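Replicative DNA helicase (Mycobacterium smegmatis, PDB 6BS8) is probably the self-splicing intein of a DNA-unwinding helicase, a Hint-fold domain that excises itself and joins the flanking helicase segments. Local coordinates at residues D55-V60 / G133-H138. Sequence-based numbering, arbitrary orientation.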
ATOM      1  N   ASP A  55     -11.184  -0.817  -9.224  1.00 21.41           N
ATOM      2  CA  ASP A  55     -10.480  -0.580 -10.482  1.00 22.43           C
ATOM      3  C   ASP A  55      -9.946  -1.872 -11.076  1.00 19.92           C
ATOM      4  O   ASP A  55      -9.166  -1.833 -12.025  1.00 21.93           O
ATOM      5  CB  ASP A  55      -9.343   0.426 -10.268  1.00 24.52           C
ATOM      6  CG  ASP A  55      -8.280  -0.103  -9.305  1.00 24.39           C
ATOM      7  OD1 ASP A  55      -8.496  -1.171  -8.716  1.00 20.67           O
ATOM      8  OD2 ASP A  55      -7.245   0.545  -9.115  1.00 25.89           O
ATOM      9  N   GLY A  56     -10.312  -3.016 -10.497  1.00 18.75           N
ATOM     10  CA  GLY A  56      -9.839  -4.279 -11.016  1.00 20.29           C
ATOM     11  C   GLY A  56      -8.472  -4.700 -10.529  1.00 22.87           C
ATOM     12  O   GLY A  56      -7.877  -5.616 -11.116  1.00 21.99           O
ATOM     13  N   THR A  57      -7.929  -4.054  -9.503  1.00 17.17           N
ATOM     14  CA  THR A  57      -6.637  -4.473  -8.992  1.00 17.97           C
ATOM     15  C   THR A  57      -6.795  -5.000  -7.567  1.00 18.10           C
ATOM     16  O   THR A  57      -7.843  -4.868  -6.938  1.00 19.39           O
ATOM     17  CB  THR A  57      -5.621  -3.329  -9.069  1.00 20.77           C
ATOM     18  OG1 THR A  57      -6.004  -2.285  -8.176  1.00 22.78           O
ATOM     19  CG2 THR A  57      -5.538  -2.759 -10.539  1.00 18.46           C
ATOM     20  N   ALA A  58      -5.729  -5.606  -7.062  1.00 19.13           N
ATOM     21  CA  ALA A  58      -5.755  -6.202  -5.738  1.00 22.46           C
ATOM     22  C   ALA A  58      -4.359  -6.101  -5.158  1.00 23.10           C
ATOM     23  O   ALA A  58      -3.366  -6.172  -5.892  1.00 17.54           O
ATOM     24  CB  ALA A  58      -6.209  -7.667  -5.774  1.00 20.47           C
ATOM     25  N   ILE A  59      -4.294  -5.917  -3.837  1.00 19.79           N
ATOM     26  CA  ILE A  59      -3.032  -5.822  -3.115  1.00 14.30           C
ATOM     27  C   ILE A  59      -3.048  -6.781  -1.926  1.00 17.04           C
ATOM     28  O   ILE A  59      -4.022  -6.827  -1.170  1.00 18.60           O
ATOM     29  CB  ILE A  59      -2.770  -4.377  -2.640  1.00 15.62           C
ATOM     30  CG1 ILE A  59      -2.629  -3.445  -3.843  1.00 17.43           C
ATOM     31  CG2 ILE A  59      -1.533  -4.321  -1.754  1.00 12.49           C
ATOM     32  CD1 ILE A  59      -2.620  -1.956  -3.480  1.00 17.77           C
ATOM     33  N   VAL A  60      -1.950  -7.504  -1.725  1.00 11.58           N
ATOM     34  CA  VAL A  60      -1.795  -8.350  -0.544  1.00 16.24           C
ATOM     35  C   VAL A  60      -1.076  -7.550   0.541  1.00 18.34           C
ATOM     36  O   VAL A  60       0.013  -7.005   0.309  1.00 17.95           O
ATOM     37  CB  VAL A  60      -1.032  -9.639  -0.877  1.00 18.63           C
ATOM     38  CG1 VAL A  60      -0.686 -10.382   0.399  1.00 13.59           C
ATOM     39  CG2 VAL A  60      -1.858 -10.528  -1.841  1.00 18.37           C
ATOM     40  N   GLY A 133      -2.917  -0.268 -10.041  1.00 17.36           N
ATOM     41  CA  GLY A 133      -3.875   0.820 -10.074  1.00 18.45           C
ATOM     42  C   GLY A 133      -3.433   2.114  -9.404  1.00 24.19           C
ATOM     43  O   GLY A 133      -4.188   3.094  -9.408  1.00 23.66           O
ATOM     44  N   MET A 134      -2.235   2.139  -8.819  1.00 15.85           N
ATOM     45  CA  MET A 134      -1.690   3.319  -8.142  1.00 17.92           C
ATOM     46  C   MET A 134      -2.641   3.832  -7.061  1.00 19.44           C
ATOM     47  O   MET A 134      -2.979   5.016  -6.991  1.00 19.63           O
ATOM     48  CB  MET A 134      -1.357   4.422  -9.155  1.00 16.20           C
ATOM     49  CG  MET A 134      -0.566   3.881 -10.348  1.00 18.90           C
ATOM     50  SD  MET A 134       0.241   5.233 -11.195  1.00 22.13           S
ATOM     51  CE  MET A 134       0.925   4.350 -12.614  1.00 19.10           C
ATOM     52  N   VAL A 135      -3.030   2.925  -6.178  1.00 19.22           N
ATOM     53  CA  VAL A 135      -3.969   3.196  -5.100  1.00 16.11           C
ATOM     54  C   VAL A 135      -3.223   3.852  -3.942  1.00 18.57           C
ATOM     55  O   VAL A 135      -2.101   3.438  -3.609  1.00 19.04           O
ATOM     56  CB  VAL A 135      -4.660   1.891  -4.664  1.00 15.39           C
ATOM     57  CG1 VAL A 135      -5.350   2.059  -3.326  1.00 27.49           C
ATOM     58  CG2 VAL A 135      -5.655   1.460  -5.739  1.00 23.91           C
ATOM     59  N   PRO A 136      -3.806   4.863  -3.298  1.00 19.60           N
ATOM     60  CA  PRO A 136      -3.141   5.486  -2.145  1.00 16.66           C
ATOM     61  C   PRO A 136      -3.077   4.548  -0.963  1.00 18.58           C
ATOM     62  O   PRO A 136      -4.057   3.888  -0.627  1.00 22.96           O
ATOM     63  CB  PRO A 136      -4.034   6.690  -1.818  1.00 26.92           C
ATOM     64  CG  PRO A 136      -5.053   6.763  -2.905  1.00 34.11           C
ATOM     65  CD  PRO A 136      -5.113   5.466  -3.599  1.00 21.55           C
ATOM     66  N   THR A 137      -1.921   4.508  -0.309  1.00 22.70           N
ATOM     67  CA  THR A 137      -1.812   3.719   0.911  1.00 20.49           C
ATOM     68  C   THR A 137      -0.847   4.414   1.867  1.00 19.69           C
ATOM     69  O   THR A 137      -0.045   5.268   1.468  1.00 20.42           O
ATOM     70  CB  THR A 137      -1.405   2.268   0.583  1.00 21.90           C
ATOM     71  OG1 THR A 137      -1.665   1.426   1.712  1.00 22.78           O
ATOM     72  CG2 THR A 137       0.062   2.161   0.152  1.00 19.93           C
ATOM     73  N   HIS A 138      -0.943   4.055   3.141  1.00 20.09           N
ATOM     74  CA  HIS A 138      -0.271   4.802   4.205  1.00 24.60           C
ATOM     75  C   HIS A 138       1.006   4.081   4.605  1.00 25.40           C
ATOM     76  O   HIS A 138       1.027   2.857   4.696  1.00 25.20           O
ATOM     77  CB  HIS A 138      -1.206   4.922   5.412  1.00 20.62           C
ATOM     78  CG  HIS A 138      -0.896   6.047   6.341  1.00 29.79           C
ATOM     79  ND1 HIS A 138       0.052   5.944   7.337  1.00 42.93           N
ATOM     80  CD2 HIS A 138      -1.469   7.263   6.490  1.00 32.92           C
ATOM     81  CE1 HIS A 138       0.082   7.066   8.032  1.00 29.25           C
ATOM     82  NE2 HIS A 138      -0.835   7.881   7.540  1.00 36.09           N
TER
HETATM   83  O   HOH W   1      -7.011   3.177  -9.711  1.00 36.74           O
HETATM   84  O   HOH W   2      -3.473  -1.307  -7.491  1.00 21.76           O
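An Asx turn at Asp55, in the hairpin of strands 48-53 and 58-62, meets Gly133, in the turn of the hairpin 127-130/135-138, and Val135, at the start of its second strand. That second turn carries a G1 beta bulge, with Met134 and Val135 both facing Ala130. Asp55 OD1 accepts two bonds from Thr57, both from the same face of the carboxylate. Thr57 N lies 3.0 Å from Asp55 OD1, well above its plane. Thr57 OG1 donates to Asp55 OD1 on the syn side at 2.8 Å. The same Thr57 rotamer (chi1 66°) leaves CG2 anti to the carbonyl carbon and beside the backbone N, where Thr57 CG2 reaches to 3.7 Å from Gly133 N. The other oxygen, Asp55 OD2, comes to 3.5 Å from Gly133 CA, where no side chain stands in the way. Val135 CG2 is 3.8 Å from Asp55 OD2. Two waters join the turns. One donates to Asp55 OD2 and Gly133 O. The other donates to Thr57 OG1 and accepts from Gly133 N. Phe53 touches both Ile59 and Val135. The Thr57 bonds hold the carboxylate, with OD2 turned toward Gly133. No direct bond joins the segments, and the two waters make their polar link.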